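Local coordinates for protein nicotinate-nucleotide pyrophosphorylase (Ehrlichia chaffeensis, PDB 3L0G) that probably converts quinolinate and phosphoribosyl pyrophosphate into nicotinate mononucleotide, pyrophosphate and carbon dioxide, a step of NAD(+) biosynthesis, at residues Ala130-Thr133 against Arg134-Val137; Tyr111-Pro114 against Ile115-Val118. All blocks are in the same frame, centred on the assembly; numbering follows the deposited sequence.

Interaction 1 (Ala130-Thr133 against Arg134-Val137); sequences ASIT and RQFV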
ATOM      1  N   ALA C 130      13.564  17.697  -8.883  1.00  8.34           N
ATOM      2  CA  ALA C 130      13.308  19.080  -8.485  1.00  7.78           C
ATOM      3  C   ALA C 130      14.372  19.981  -9.104  1.00  7.26           C
ATOM      4  O   ALA C 130      14.054  21.041  -9.591  1.00  6.87           O
ATOM      5  CB  ALA C 130      13.299  19.219  -6.969  1.00  6.91           C
ATOM      6  N   SER C 131      15.627  19.528  -9.120  1.00  7.38           N
ATOM      7  CA  SER C 131      16.714  20.333  -9.657  1.00  7.59           C
ATOM      8  C   SER C 131      16.653  20.489 -11.184  1.00  8.00           C
ATOM      9  O   SER C 131      16.859  21.591 -11.692  1.00  7.36           O
ATOM     10  CB  SER C 131      18.065  19.763  -9.230  1.00  7.70           C
ATOM     11  OG  SER C 131      18.118  19.595  -7.811  1.00  7.34           O
ATOM     12  N   ILE C 132      16.357  19.427 -11.937  1.00  8.13           N
ATOM     13  CA  ILE C 132      16.275  19.607 -13.408  1.00  9.19           C
ATOM     14  C   ILE C 132      15.066  20.521 -13.763  1.00  9.30           C
ATOM     15  O   ILE C 132      15.146  21.388 -14.640  1.00 10.33           O
ATOM     16  CB  ILE C 132      16.292  18.258 -14.197  1.00  9.33           C
ATOM     17  CG1 ILE C 132      16.493  18.508 -15.694  1.00 10.73           C
ATOM     18  CG2 ILE C 132      15.013  17.477 -14.000  1.00  4.89           C
ATOM     19  CD1 ILE C 132      17.745  19.370 -16.024  1.00 15.64           C
ATOM     20  N   THR C 133      13.964  20.352 -13.049  1.00  9.35           N
ATOM     21  CA  THR C 133      12.785  21.190 -13.251  1.00  9.36           C
ATOM     22  C   THR C 133      13.133  22.648 -13.035  1.00  8.94           C
ATOM     23  O   THR C 133      12.844  23.512 -13.881  1.00  7.89           O
ATOM     24  CB  THR C 133      11.615  20.752 -12.303  1.00  9.45           C
ATOM     25  OG1 THR C 133      11.240  19.401 -12.619  1.00 11.25           O
ATOM     26  CG2 THR C 133      10.393  21.645 -12.451  1.00  7.94           C
ATOM     27  N   ARG C 134      13.778  22.926 -11.912  1.00  9.41           N
ATOM     28  CA  ARG C 134      14.153  24.289 -11.572  1.00  9.50           C
ATOM     29  C   ARG C 134      15.003  24.888 -12.684  1.00  9.83           C
ATOM     30  O   ARG C 134      14.815  26.045 -13.085  1.00 10.65           O
ATOM     31  CB  ARG C 134      14.859  24.312 -10.212  1.00  9.41           C
ATOM     32  CG  ARG C 134      15.392  25.674  -9.750  1.00 11.14           C
ATOM     33  CD  ARG C 134      14.442  26.849  -9.951  1.00 12.97           C
ATOM     34  NE  ARG C 134      13.143  26.720  -9.286  1.00 14.31           N
ATOM     35  CZ  ARG C 134      12.240  27.713  -9.214  1.00 17.20           C
ATOM     36  NH1 ARG C 134      12.504  28.912  -9.730  1.00 18.81           N
ATOM     37  NH2 ARG C 134      11.071  27.532  -8.597  1.00 16.64           N
ATOM     38  N   GLN C 135      15.897  24.090 -13.238  1.00  9.90           N
ATOM     39  CA  GLN C 135      16.688  24.546 -14.357  1.00 11.57           C
ATOM     40  C   GLN C 135      15.813  25.020 -15.522  1.00 11.08           C
ATOM     41  O   GLN C 135      16.041  26.109 -16.019  1.00  9.89           O
ATOM     42  CB  GLN C 135      17.670  23.461 -14.802  1.00 12.27           C
ATOM     43  CG  GLN C 135      18.720  23.959 -15.738  1.00 15.58           C
ATOM     44  CD  GLN C 135      19.770  22.885 -16.119  1.00 19.61           C
ATOM     45  OE1 GLN C 135      20.690  23.174 -16.885  1.00 23.61           O
ATOM     46  NE2 GLN C 135      19.647  21.679 -15.571  1.00 21.83           N
ATOM     47  N   PHE C 136      14.817  24.207 -15.936  1.00 10.82           N
ATOM     48  CA  PHE C 136      13.919  24.580 -17.022  1.00 10.40           C
ATOM     49  C   PHE C 136      13.070  25.765 -16.649  1.00  9.99           C
ATOM     50  O   PHE C 136      12.865  26.643 -17.463  1.00 10.43           O
ATOM     51  CB  PHE C 136      13.008  23.418 -17.487  1.00 10.59           C
ATOM     52  CG  PHE C 136      13.706  22.429 -18.379  1.00 11.91           C
ATOM     53  CD1 PHE C 136      13.712  22.602 -19.758  1.00 13.73           C
ATOM     54  CD2 PHE C 136      14.334  21.335 -17.851  1.00 13.60           C
ATOM     55  CE1 PHE C 136      14.346  21.718 -20.574  1.00 14.01           C
ATOM     56  CE2 PHE C 136      14.992  20.436 -18.659  1.00 15.75           C
ATOM     57  CZ  PHE C 136      15.008  20.624 -20.032  1.00 15.05           C
ATOM     58  N   VAL C 137      12.598  25.806 -15.413  1.00 10.24           N
ATOM     59  CA  VAL C 137      11.821  26.954 -14.932  1.00 10.28           C
ATOM     60  C   VAL C 137      12.631  28.271 -15.024  1.00 11.09           C
ATOM     61  O   VAL C 137      12.154  29.268 -15.541  1.00 10.85           O
ATOM     62  CB  VAL C 137      11.298  26.665 -13.500  1.00 10.11           C
ATOM     63  CG1 VAL C 137      10.558  27.869 -12.906  1.00  8.23           C
ATOM     64  CG2 VAL C 137      10.388  25.424 -13.531  1.00  9.72           C
TER
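CG1 of Ile132 stands opposite its own backbone N (chi1 -168°), which turns it from CB toward the following turn; there it meets the ring of Phe136, which is set beside its own backbone N (chi1 -78°) and leans slightly back toward Ile132. The pair sits one turn apart on the continuous alpha-helix 116-139, and the two side chains run alongside each other in the same direction. Ile132 CG1 comes up to the rim of the ring, level with it, with Phe136 CE2 3.8 Å away. CD1 reaches Phe136 CE2 as well, and the isoleucine side chain passes at a slant across the extended side chain of Gln135. Beyond this patch Phe136 packs on Ile262 and Val265 of helix 262-269 and on Ile147 of strand 146-148, so the helix is seated against the C-terminal alpha/beta domain with its parallel sheet. Four successive i to i+4 backbone hydrogen bonds join the two segments. Arg134 N donates to Ala130 O, Gln135 N to Ser131 O at 3.1 Å, and Phe136 N to Ile132 O. The straightest is Val137 N to Thr133 O, 2.8 Å long with an N-H...O angle of 169°. Ser131 and Thr133 turn their hydroxyls back to the preceding turn, to the carbonyl oxygens of Ser127 and Ile129 respectively; Ser131 OG is also hydrogen-bonded to Val66 N of strand 65-66. Arg134 bends at chi2 and chi3, which lays its guanidinium next to Val137, while NH1 forms a salt bridge with Asp138. Val137 CG1 lies 3.8 Å above one face of that guanidinium, displaced toward its rim. On the other branch of the valine, CG2 meets Thr133 CG2 at 3.9 Å.

Interaction 2 (Tyr111-Pro114 against Ile115-Val118); sequences YLLP and IERV
Ile115 N donates a hydrogen bond to Leu112 O at 3.2 Å, the amide approaching from above the carbonyl plane, 54° out of it. Beside it the isoleucine CG1 also lies 3.2 Å from Leu112 O, placed there by a chi1 of 60° that tucks CG1 in over its own backbone. Leu113 O has two partners: a weak bond from Glu116 N, 3.4 Å long, and a water that donates to it. That water accepts in turn from Arg117 N, 2.9 Å away. A second water repeats the pattern one residue on, donating to Pro114 O at 2.7 Å and accepting from Val118 N. Bonds of the i to i+3 kind and water bridges thus carry the chain from helix 109-112 into the first turn of the long helix 116-139, a junction in the N-terminal domain of the quinolinate phosphoribosyltransferase fold. Arg117 NH1 is hydrogen-bonded to Asn121 OD1. Leu113 and Glu116 lie alongside each other, pointing the same way, and Leu113 also packs on His187 of a neighbouring subunit. Across the pair, Leu113 CD2 comes within 3.9 Å of Glu116 OE1.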
ATOM      1  N   TYR C 111      20.297   0.862  13.963  1.00 14.51           N
ATOM      2  CA  TYR C 111      19.007   1.301  13.409  1.00 14.54           C
ATOM      3  C   TYR C 111      19.139   2.252  12.216  1.00 13.44           C
ATOM      4  O   TYR C 111      18.279   2.246  11.349  1.00 13.33           O
ATOM      5  CB  TYR C 111      18.115   1.944  14.496  1.00 15.45           C
ATOM      6  CG  TYR C 111      17.536   0.918  15.467  1.00 18.61           C
ATOM      7  CD1 TYR C 111      16.364   0.209  15.148  1.00 22.02           C
ATOM      8  CD2 TYR C 111      18.152   0.646  16.683  1.00 20.67           C
ATOM      9  CE1 TYR C 111      15.834  -0.745  16.018  1.00 23.98           C
ATOM     10  CE2 TYR C 111      17.619  -0.317  17.574  1.00 23.64           C
ATOM     11  CZ  TYR C 111      16.461  -1.004  17.227  1.00 24.70           C
ATOM     12  OH  TYR C 111      15.924  -1.955  18.072  1.00 27.56           O
ATOM     13  N   LEU C 112      20.234   3.010  12.142  1.00 12.15           N
ATOM     14  CA  LEU C 112      20.493   3.921  11.020  1.00 10.81           C
ATOM     15  C   LEU C 112      21.017   3.251   9.744  1.00 10.54           C
ATOM     16  O   LEU C 112      20.577   3.582   8.649  1.00 10.53           O
ATOM     17  CB  LEU C 112      21.489   5.002  11.463  1.00 10.57           C
ATOM     18  CG  LEU C 112      21.881   6.121  10.505  1.00  9.35           C
ATOM     19  CD1 LEU C 112      20.672   6.949  10.127  1.00  8.40           C
ATOM     20  CD2 LEU C 112      22.997   6.984  11.172  1.00  8.26           C
ATOM     21  N   LEU C 113      21.984   2.351   9.861  1.00 10.00           N
ATOM     22  CA  LEU C 113      22.637   1.800   8.672  1.00  9.96           C
ATOM     23  C   LEU C 113      21.722   0.973   7.757  1.00  9.43           C
ATOM     24  O   LEU C 113      21.867   1.014   6.551  1.00  9.97           O
ATOM     25  CB  LEU C 113      23.914   1.009   9.044  1.00 10.53           C
ATOM     26  CG  LEU C 113      25.041   1.812   9.764  1.00 10.84           C
ATOM     27  CD1 LEU C 113      26.351   1.069   9.686  1.00 12.67           C
ATOM     28  CD2 LEU C 113      25.213   3.197   9.171  1.00  9.96           C
ATOM     29  N   PRO C 114      20.770   0.232   8.315  1.00  9.07           N
ATOM     30  CA  PRO C 114      19.842  -0.522   7.445  1.00  9.15           C
ATOM     31  C   PRO C 114      18.855   0.296   6.612  1.00  9.16           C
ATOM     32  O   PRO C 114      18.248  -0.235   5.666  1.00  9.52           O
ATOM     33  CB  PRO C 114      19.074  -1.406   8.436  1.00  8.94           C
ATOM     34  CG  PRO C 114      19.981  -1.534   9.589  1.00  9.56           C
ATOM     35  CD  PRO C 114      20.638  -0.169   9.716  1.00  8.54           C
ATOM     36  N   ILE C 115      18.700   1.572   6.939  1.00  9.12           N
ATOM     37  CA  ILE C 115      17.789   2.449   6.188  1.00  8.42           C
ATOM     38  C   ILE C 115      18.536   3.479   5.356  1.00  8.60           C
ATOM     39  O   ILE C 115      17.918   4.237   4.593  1.00  7.79           O
ATOM     40  CB  ILE C 115      16.744   3.156   7.136  1.00  7.97           C
ATOM     41  CG1 ILE C 115      17.454   4.013   8.199  1.00  8.48           C
ATOM     42  CG2 ILE C 115      15.773   2.115   7.793  1.00  4.81           C
ATOM     43  CD1 ILE C 115      16.547   4.813   9.089  1.00  8.39           C
ATOM     44  N   GLU C 116      19.861   3.518   5.489  1.00  9.28           N
ATOM     45  CA  GLU C 116      20.680   4.468   4.730  1.00 10.32           C
ATOM     46  C   GLU C 116      20.370   4.509   3.238  1.00 10.00           C
ATOM     47  O   GLU C 116      20.103   5.583   2.676  1.00 10.22           O
ATOM     48  CB  GLU C 116      22.165   4.126   4.876  1.00 11.28           C
ATOM     49  CG  GLU C 116      23.067   5.040   4.130  1.00 11.88           C
ATOM     50  CD  GLU C 116      24.542   4.707   4.329  1.00 13.77           C
ATOM     51  OE1 GLU C 116      24.932   4.325   5.453  1.00 12.74           O
ATOM     52  OE2 GLU C 116      25.282   4.817   3.333  1.00 13.09           O
ATOM     53  N   ARG C 117      20.451   3.365   2.584  1.00  8.83           N
ATOM     54  CA  ARG C 117      20.374   3.353   1.143  1.00  9.06           C
ATOM     55  C   ARG C 117      18.944   3.723   0.691  1.00  8.77           C
ATOM     56  O   ARG C 117      18.764   4.498  -0.251  1.00  7.64           O
ATOM     57  CB  ARG C 117      20.853   2.008   0.605  1.00  9.40           C
ATOM     58  CG  ARG C 117      20.807   1.809  -0.889  1.00 11.04           C
ATOM     59  CD  ARG C 117      21.216   3.025  -1.715  1.00 14.76           C
ATOM     60  NE  ARG C 117      22.485   3.542  -1.321  1.00 14.80           N
ATOM     61  CZ  ARG C 117      22.929   4.747  -1.633  1.00 14.48           C
ATOM     62  NH1 ARG C 117      22.234   5.582  -2.390  1.00 16.42           N
ATOM     63  NH2 ARG C 117      24.099   5.111  -1.190  1.00 14.95           N
ATOM     64  N   VAL C 118      17.934   3.226   1.394  1.00  8.26           N
ATOM     65  CA  VAL C 118      16.533   3.615   1.102  1.00  8.46           C
ATOM     66  C   VAL C 118      16.327   5.141   1.135  1.00  9.00           C
ATOM     67  O   VAL C 118      15.842   5.743   0.183  1.00  8.98           O
ATOM     68  CB  VAL C 118      15.525   2.825   2.016  1.00  8.75           C
ATOM     69  CG1 VAL C 118      14.117   3.486   2.084  1.00  7.56           C
ATOM     70  CG2 VAL C 118      15.407   1.381   1.503  1.00  8.30           C
TER
HETATM   71  O   HOH W   1      21.033   0.801   3.798  1.00  7.71           O
HETATM   72  O   HOH W   2      18.468   0.609   3.133  1.00  6.89           O

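In the fold
From the N terminus, the chain runs through the antiparallel strands 54-61, 84-88 and 101-108 into helix 109-112. Interaction 2 then carries it into helix 116-139, and interaction 1 follows in series near the far end of that helix. Neither nests in or crosses the other, and neither closes a long loop: interaction 2 joins two helices, interaction 1 spans about two turns of one. Their centres are 28 Å apart. Helix 116-139 links them, running from the N-terminal domain into the C-terminal one, with a contact in each. Around residues 111-118 the chain packs among helices 27-38 and 70-79 and strand 290-294; at 130-137 the helix reaches strand 146-148 and helix 262-269 of the C-terminal alpha/beta domain.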